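Local coordinates for protein (hdlp (histone deacetylase-like protein)) (PDB 1C3P) that probably removes acetyl groups from lysine side chains as a zinc-dependent member of the histone deacetylase family, at residues 56-60 with 61-65; 65-68 with 69-72; 358-362 with 363-367. All blocks are in the same frame, centred on the assembly; numbering follows the deposited sequence.

Contact 1. Residues 56-60 with 61-65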
loop_
_atom_site.group_PDB
_atom_site.type_symbol
_atom_site.label_atom_id
_atom_site.label_comp_id
_atom_site.label_asym_id
_atom_site.label_seq_id
_atom_site.Cartn_x
_atom_site.Cartn_y
_atom_site.Cartn_z
ATOM N N GLU A 56 8.986 -18.647 -2.489
ATOM C CA GLU A 56 8.977 -17.196 -2.388
ATOM C C GLU A 56 8.330 -16.774 -1.067
ATOM O O GLU A 56 8.799 -15.848 -0.402
ATOM C CB GLU A 56 8.254 -16.594 -3.598
ATOM C CG GLU A 56 8.979 -16.924 -4.916
ATOM C CD GLU A 56 8.197 -16.508 -6.132
ATOM O OE1 GLU A 56 6.948 -16.498 -6.025
ATOM O OE2 GLU A 56 8.820 -16.221 -7.189
ATOM N N LEU A 57 7.262 -17.462 -0.670
ATOM C CA LEU A 57 6.611 -17.132 0.594
ATOM C C LEU A 57 7.543 -17.360 1.780
ATOM O O LEU A 57 7.558 -16.575 2.733
ATOM C CB LEU A 57 5.341 -17.961 0.796
ATOM C CG LEU A 57 4.193 -17.629 -0.178
ATOM C CD1 LEU A 57 2.994 -18.546 0.098
ATOM C CD2 LEU A 57 3.784 -16.150 0.003
ATOM N N LEU A 58 8.311 -18.444 1.721
ATOM C CA LEU A 58 9.221 -18.779 2.806
ATOM C C LEU A 58 10.472 -17.909 2.843
ATOM O O LEU A 58 11.332 -18.094 3.706
ATOM C CB LEU A 58 9.578 -20.262 2.758
ATOM C CG LEU A 58 8.355 -21.181 2.897
ATOM C CD1 LEU A 58 8.786 -22.636 2.750
ATOM C CD2 LEU A 58 7.654 -20.943 4.216
ATOM N N LEU A 59 10.586 -16.970 1.908
ATOM C CA LEU A 59 11.704 -16.022 1.961
ATOM C C LEU A 59 11.487 -15.168 3.228
ATOM O O LEU A 59 12.429 -14.614 3.794
ATOM C CB LEU A 59 11.711 -15.096 0.735
ATOM C CG LEU A 59 12.080 -15.690 -0.628
ATOM C CD1 LEU A 59 11.852 -14.670 -1.734
ATOM C CD2 LEU A 59 13.550 -16.149 -0.598
ATOM N N PHE A 60 10.229 -15.042 3.659
ATOM C CA PHE A 60 9.922 -14.273 4.858
ATOM C C PHE A 60 9.098 -15.017 5.915
ATOM O O PHE A 60 9.476 -15.070 7.086
ATOM C CB PHE A 60 9.196 -12.965 4.511
ATOM C CG PHE A 60 8.801 -12.152 5.728
ATOM C CD1 PHE A 60 9.767 -11.678 6.610
ATOM C CD2 PHE A 60 7.461 -11.875 5.996
ATOM C CE1 PHE A 60 9.412 -10.940 7.744
ATOM C CE2 PHE A 60 7.091 -11.137 7.128
ATOM C CZ PHE A 60 8.079 -10.669 8.005
ATOM N N HIS A 61 7.963 -15.575 5.513
ATOM C CA HIS A 61 7.100 -16.267 6.467
ATOM C C HIS A 61 7.562 -17.655 6.856
ATOM O O HIS A 61 8.293 -18.303 6.106
ATOM C CB HIS A 61 5.673 -16.330 5.916
ATOM C CG HIS A 61 5.006 -14.996 5.876
ATOM N ND1 HIS A 61 4.874 -14.257 4.720
ATOM C CD2 HIS A 61 4.468 -14.248 6.866
ATOM C CE1 HIS A 61 4.280 -13.109 5.002
ATOM N NE2 HIS A 61 4.024 -13.080 6.296
ATOM N N THR A 62 7.154 -18.097 8.049
ATOM C CA THR A 62 7.530 -19.436 8.521
ATOM C C THR A 62 6.566 -20.479 7.988
ATOM O O THR A 62 5.395 -20.195 7.722
ATOM C CB THR A 62 7.566 -19.514 10.059
ATOM O OG1 THR A 62 6.298 -19.129 10.606
ATOM C CG2 THR A 62 8.643 -18.603 10.596
ATOM N N GLU A 63 7.066 -21.695 7.818
ATOM C CA GLU A 63 6.250 -22.771 7.279
ATOM C C GLU A 63 4.986 -23.107 8.027
ATOM O O GLU A 63 3.955 -23.351 7.404
ATOM C CB GLU A 63 7.064 -24.053 7.132
ATOM C CG GLU A 63 7.839 -24.170 5.854
ATOM C CD GLU A 63 8.227 -25.608 5.566
ATOM O OE1 GLU A 63 7.309 -26.449 5.433
ATOM O OE2 GLU A 63 9.440 -25.894 5.475
ATOM N N ASP A 64 5.061 -23.151 9.356
ATOM C CA ASP A 64 3.891 -23.494 10.159
ATOM C C ASP A 64 2.764 -22.472 9.939
ATOM O O ASP A 64 1.583 -22.842 9.867
ATOM C CB ASP A 64 4.234 -23.542 11.652
ATOM C CG ASP A 64 4.748 -22.207 12.181
ATOM O OD1 ASP A 64 4.704 -21.988 13.413
ATOM O OD2 ASP A 64 5.214 -21.378 11.372
ATOM N N TYR A 65 3.132 -21.194 9.851
ATOM C CA TYR A 65 2.153 -20.126 9.629
ATOM C C TYR A 65 1.534 -20.254 8.233
ATOM O O TYR A 65 0.315 -20.235 8.102
ATOM C CB TYR A 65 2.802 -18.730 9.807
ATOM C CG TYR A 65 1.869 -17.582 9.458
ATOM C CD1 TYR A 65 0.613 -17.461 10.069
ATOM C CD2 TYR A 65 2.228 -16.631 8.493
ATOM C CE1 TYR A 65 -0.268 -16.425 9.723
ATOM C CE2 TYR A 65 1.353 -15.592 8.139
ATOM C CZ TYR A 65 0.111 -15.494 8.748
ATOM O OH TYR A 65 -0.770 -14.504 8.355
HETATM O O HOH W 1 10.886 -19.497 6.261
#

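Contact 2. Residues 65-68 with 69-72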
loop_
_atom_site.group_PDB
_atom_site.type_symbol
_atom_site.label_atom_id
_atom_site.label_comp_id
_atom_site.label_asym_id
_atom_site.label_seq_id
_atom_site.Cartn_x
_atom_site.Cartn_y
_atom_site.Cartn_z
ATOM N N TYR A 65 3.132 -21.194 9.851
ATOM C CA TYR A 65 2.153 -20.126 9.629
ATOM C C TYR A 65 1.534 -20.254 8.233
ATOM O O TYR A 65 0.315 -20.235 8.102
ATOM C CB TYR A 65 2.802 -18.730 9.807
ATOM C CG TYR A 65 1.869 -17.582 9.458
ATOM C CD1 TYR A 65 0.613 -17.461 10.069
ATOM C CD2 TYR A 65 2.228 -16.631 8.493
ATOM C CE1 TYR A 65 -0.268 -16.425 9.723
ATOM C CE2 TYR A 65 1.353 -15.592 8.139
ATOM C CZ TYR A 65 0.111 -15.494 8.748
ATOM O OH TYR A 65 -0.770 -14.504 8.355
ATOM N N ILE A 66 2.368 -20.400 7.207
ATOM C CA ILE A 66 1.871 -20.538 5.843
ATOM C C ILE A 66 0.991 -21.769 5.751
ATOM O O ILE A 66 -0.089 -21.692 5.178
ATOM C CB ILE A 66 3.030 -20.656 4.814
ATOM C CG1 ILE A 66 3.815 -19.350 4.787
ATOM C CG2 ILE A 66 2.482 -20.979 3.416
ATOM C CD1 ILE A 66 2.961 -18.157 4.320
ATOM N N ASN A 67 1.432 -22.896 6.322
ATOM C CA ASN A 67 0.622 -24.114 6.248
ATOM C C ASN A 67 -0.727 -23.928 6.919
ATOM O O ASN A 67 -1.733 -24.493 6.468
ATOM C CB ASN A 67 1.329 -25.332 6.860
ATOM C CG ASN A 67 2.497 -25.823 6.013
ATOM O OD1 ASN A 67 2.588 -25.533 4.826
ATOM N ND2 ASN A 67 3.385 -26.587 6.625
ATOM N N THR A 68 -0.758 -23.122 7.975
ATOM C CA THR A 68 -2.004 -22.871 8.678
ATOM C C THR A 68 -2.959 -22.060 7.803
ATOM O O THR A 68 -4.159 -22.321 7.782
ATOM C CB THR A 68 -1.766 -22.131 10.006
ATOM O OG1 THR A 68 -0.973 -22.964 10.871
ATOM C CG2 THR A 68 -3.085 -21.842 10.690
ATOM N N LEU A 69 -2.431 -21.088 7.070
ATOM C CA LEU A 69 -3.287 -20.298 6.192
ATOM C C LEU A 69 -3.896 -21.194 5.111
ATOM O O LEU A 69 -5.074 -21.064 4.762
ATOM C CB LEU A 69 -2.493 -19.171 5.517
ATOM C CG LEU A 69 -1.928 -18.049 6.392
ATOM C CD1 LEU A 69 -1.054 -17.122 5.556
ATOM C CD2 LEU A 69 -3.067 -17.276 7.014
ATOM N N MET A 70 -3.094 -22.101 4.571
ATOM C CA MET A 70 -3.595 -22.998 3.529
ATOM C C MET A 70 -4.659 -23.957 4.043
ATOM O O MET A 70 -5.634 -24.225 3.352
ATOM C CB MET A 70 -2.459 -23.805 2.926
ATOM C CG MET A 70 -1.361 -22.932 2.325
ATOM S SD MET A 70 -0.011 -23.921 1.600
ATOM C CE MET A 70 -0.798 -24.465 0.107
ATOM N N GLU A 71 -4.451 -24.495 5.238
ATOM C CA GLU A 71 -5.407 -25.428 5.825
ATOM C C GLU A 71 -6.690 -24.704 6.224
ATOM O O GLU A 71 -7.800 -25.174 5.947
ATOM C CB GLU A 71 -4.797 -26.101 7.055
ATOM C CG GLU A 71 -5.722 -27.085 7.719
ATOM C CD GLU A 71 -5.788 -28.424 6.999
ATOM O OE1 GLU A 71 -6.367 -29.375 7.575
ATOM O OE2 GLU A 71 -5.260 -28.532 5.873
ATOM N N ALA A 72 -6.550 -23.551 6.870
ATOM C CA ALA A 72 -7.722 -22.789 7.283
ATOM C C ALA A 72 -8.594 -22.424 6.087
ATOM O O ALA A 72 -9.822 -22.555 6.131
ATOM C CB ALA A 72 -7.299 -21.514 7.999
#

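Contact 3. Residues 358-362 with 363-367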
loop_
_atom_site.group_PDB
_atom_site.type_symbol
_atom_site.label_atom_id
_atom_site.label_comp_id
_atom_site.label_asym_id
_atom_site.label_seq_id
_atom_site.Cartn_x
_atom_site.Cartn_y
_atom_site.Cartn_z
ATOM N N GLY A 358 -3.405 24.026 2.880
ATOM C CA GLY A 358 -3.605 24.870 4.039
ATOM C C GLY A 358 -2.257 25.170 4.658
ATOM O O GLY A 358 -1.221 24.940 4.044
ATOM N N GLU A 359 -2.258 25.685 5.880
ATOM C CA GLU A 359 -1.011 25.991 6.554
ATOM C C GLU A 359 -0.410 24.732 7.145
ATOM O O GLU A 359 -1.110 23.752 7.387
ATOM C CB GLU A 359 -1.258 26.987 7.682
ATOM C CG GLU A 359 -1.602 28.386 7.230
ATOM C CD GLU A 359 -1.997 29.277 8.396
ATOM O OE1 GLU A 359 -1.255 29.311 9.403
ATOM O OE2 GLU A 359 -3.048 29.944 8.300
ATOM N N VAL A 360 0.894 24.752 7.365
ATOM C CA VAL A 360 1.529 23.609 7.983
ATOM C C VAL A 360 1.582 23.864 9.498
ATOM O O VAL A 360 2.270 24.781 9.963
ATOM C CB VAL A 360 2.934 23.395 7.430
ATOM C CG1 VAL A 360 3.594 22.200 8.128
ATOM C CG2 VAL A 360 2.858 23.181 5.907
ATOM N N ARG A 361 0.833 23.064 10.262
ATOM C CA ARG A 361 0.805 23.207 11.721
ATOM C C ARG A 361 2.155 23.059 12.395
ATOM O O ARG A 361 3.026 22.333 11.918
ATOM C CB ARG A 361 -0.144 22.180 12.347
ATOM C CG ARG A 361 -1.592 22.572 12.254
ATOM C CD ARG A 361 -2.458 21.411 12.681
ATOM N NE ARG A 361 -2.613 20.432 11.607
ATOM C CZ ARG A 361 -3.322 19.320 11.728
ATOM N NH1 ARG A 361 -3.930 19.055 12.883
ATOM N NH2 ARG A 361 -3.455 18.501 10.693
ATOM N N LYS A 362 2.313 23.750 13.523
ATOM C CA LYS A 362 3.553 23.690 14.291
ATOM C C LYS A 362 3.891 22.252 14.675
ATOM O O LYS A 362 5.054 21.866 14.670
ATOM C CB LYS A 362 3.449 24.557 15.564
ATOM C CG LYS A 362 3.431 26.051 15.299
ATOM C CD LYS A 362 2.300 26.418 14.349
ATOM C CE LYS A 362 0.968 25.942 14.892
ATOM N NZ LYS A 362 -0.069 26.061 13.873
ATOM N N GLU A 363 2.866 21.475 15.029
ATOM C CA GLU A 363 3.033 20.060 15.399
ATOM C C GLU A 363 3.824 19.304 14.354
ATOM O O GLU A 363 4.721 18.516 14.665
ATOM C CB GLU A 363 1.703 19.332 15.443
ATOM C CG GLU A 363 0.721 19.726 16.465
ATOM C CD GLU A 363 -0.558 18.955 16.256
ATOM O OE1 GLU A 363 -0.474 17.702 16.170
ATOM O OE2 GLU A 363 -1.625 19.598 16.172
ATOM N N VAL A 364 3.418 19.496 13.107
ATOM C CA VAL A 364 4.073 18.813 12.011
ATOM C C VAL A 364 5.519 19.267 11.877
ATOM O O VAL A 364 6.426 18.437 11.725
ATOM C CB VAL A 364 3.334 19.031 10.691
ATOM C CG1 VAL A 364 4.096 18.346 9.576
ATOM C CG2 VAL A 364 1.907 18.470 10.777
ATOM N N LYS A 365 5.750 20.572 11.958
ATOM C CA LYS A 365 7.115 21.075 11.863
ATOM C C LYS A 365 7.959 20.509 12.999
ATOM O O LYS A 365 9.111 20.115 12.793
ATOM C CB LYS A 365 7.134 22.613 11.903
ATOM C CG LYS A 365 6.437 23.266 10.726
ATOM C CD LYS A 365 6.591 24.786 10.759
ATOM C CE LYS A 365 5.889 25.432 9.572
ATOM N NZ LYS A 365 6.033 26.916 9.526
ATOM N N ASP A 366 7.389 20.464 14.202
ATOM C CA ASP A 366 8.138 19.929 15.337
ATOM C C ASP A 366 8.503 18.452 15.150
ATOM O O ASP A 366 9.612 18.033 15.476
ATOM C CB ASP A 366 7.356 20.095 16.656
ATOM C CG ASP A 366 7.135 21.552 17.031
ATOM O OD1 ASP A 366 7.933 22.422 16.603
ATOM O OD2 ASP A 366 6.178 21.827 17.780
ATOM N N THR A 367 7.571 17.659 14.639
ATOM C CA THR A 367 7.845 16.234 14.426
ATOM C C THR A 367 9.033 16.052 13.478
ATOM O O THR A 367 9.956 15.278 13.759
ATOM C CB THR A 367 6.606 15.540 13.862
ATOM O OG1 THR A 367 5.569 15.569 14.851
ATOM C CG2 THR A 367 6.914 14.104 13.493
#

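Contact 1. Residues 56-60 with 61-65
Phe60 and His61 are neighbours in sequence, and their rings meet edge to face, the Phe60 edge pointing at the imidazole. The centroids lie 4.8 Å apart and the planes are turned by 71°. Phe60 CD2 does most of the touching and sits over the middle of the imidazole, 3.6 Å from His61 CE1. Different first torsions bring the rings together: Phe60 CG is anti to the backbone N (chi1 178°), while His61 CG stands beside its own N (chi1 -69°).

The second apolar contact spans five residues. Both Leu58 methyls rest against Glu63 CG as the side chains cross obliquely, with Leu58 CD1 3.6 Å from Glu63 CG. Leu58 CD2 also lies against the carbonyl oxygen of His61.

The backbone bonds belong to the turn from Leu57 to His61. His61 N donates to Leu57 O at 3.0 Å, in the carbonyl plane, and Phe60 N donates to the same oxygen. A CA-H...O contact runs from Leu58 CA to His61 O. A water bridges Leu58 O and His61 O, 2.9 Å from each oxygen.

Thr62 holds the N-cap position of helix 63-75, but its side chain makes no capping bond. Its OG1 donates to Asp64 OD2 at 2.6 Å and is also hydrogen-bonded to Ser136 OG.

Beyond the turn, Lys135 reaches Phe60 O and Ile144 touches His61. With an alanine in place of His61, the Phe60 edge would probably lose its aromatic face and a gap would open beside Ile144. The helices are joined by the His61 N to Leu57 O bond, the bridging water and the Phe60-His61 and Leu58-Glu63 packing. His61 ND1 is buried with no polar partner in the model, consistent with the imidazole acting largely as a packing surface.

Contact 2. Residues 65-68 with 69-72
Leu69 lays its branched end over one face of the Tyr65 ring, one helical turn on. Leu69 CD1 makes a CH-pi contact, 4.1 Å from the ring centroid and 27° off the ring normal. Between the side chains the approach is 3.8 Å, from Leu69 CD1 to Tyr65 CZ. Leu69 CD2 leans over the CE1 side of the ring and the phenol oxygen. Tyr65 CG is anti to the backbone N (chi1 174°), and this turns the ring to the flank where Leu69 follows one turn later. The phenol oxygen of this buried tyrosine is hydrogen-bonded to Tyr143 O.

Ile66 extends the apolar patch. Its CD1 lies 4.3 Å from Leu69 CD1, and its CG2 is equally far from Met70 SD. Met70 CG rests 3.4 Å from Ile66 O.

Further out is the helix backbone. Four regular i to i+4 bonds tie the two segments together. They run from the N atoms of Leu69, Met70, Glu71 and Ala72 to the O atoms of Tyr65, Ile66, Asn67 and Thr68. The last is the shortest: Ala72 N to Thr68 O is 2.8 Å.

At the polar edge, Thr68 OG1 bonds back to Asp64 O in the preceding turn. Glu71 forms a salt bridge with Arg74, a turn further along the same helix.

Both segments lie within helix 63-75. Ile66, Leu69 and Met70 pack on Phe100 of helix 98-118, and Ala72 touches Met99 there. Ile66 also meets Leu57 of helix 54-57, while Thr68 rests on Ala82 and Tyr86 of helix 82-86.

Contact 3. Residues 358-362 with 363-367
Val360 holds CG1 anti to its N (chi1 179°), which sends that methyl forward over the first turn of helix 362-372, against Val364 and Lys365. Arg361 bends at chi3 (-80°), which brings its NH1 end near the Glu363 carboxylate. The motif is a helix N-terminus: Arg361 is the N-cap residue, and the loop before it folds onto the opening turn.

The apolar contact is small. Val360 CG1 lies 4.1 Å from Val364 CB, and the two side chains cross at about a right angle. The same methyl also meets the aliphatic part of Lys365, with Lys365 CG 4.0 Å from Val360 CG1. The Lys365 chain is extended and carries CE past Val360 O.

Arg361 and Glu363 lie side by side and point the same way. Their flat groups are turned 76° apart, and NH1 of Arg361 is 4.1 Å from OE2 of Glu363. This is too far for a salt bridge, though the opposite charges may still attract. The firm partner of Arg361 is Glu230, bound through NE, and its NH2 also bonds to Lys224 O.

Phe233 of helix 228-245 touches Val360, Val364 and Lys365, and Pro223 touches Arg361, Glu363 and Val364. The start of helix 362-372 thus lies against helix 228-245 and the loop before it.

The backbone closes the turn. Arg361 O accepts from Lys365 N at 3.2 Å, in the carbonyl plane, and weakly from Val364 N. One residue on, Asp366 N donates to Lys362 O at 2.8 Å.

How the contacts relate
Contacts 1 and 2 run on from one another along the chain and share Tyr65. Contact 1 joins helix 54-57 to the start of helix 63-75, and contact 2 continues along that helix. Their centres are 10 Å apart, and they touch where His61 CB meets Ile66 CD1 at 3.6 Å. Contact 3 comes last, at the start of helix 362-372. Its centre lies about 41 Å from that of contact 1 and 45 Å from that of contact 2, on the opposite side of the chain's centre. All three lie away from the zinc site. They are local helix contacts on opposite flanks of the alpha/beta fold, which is built around a parallel sheet.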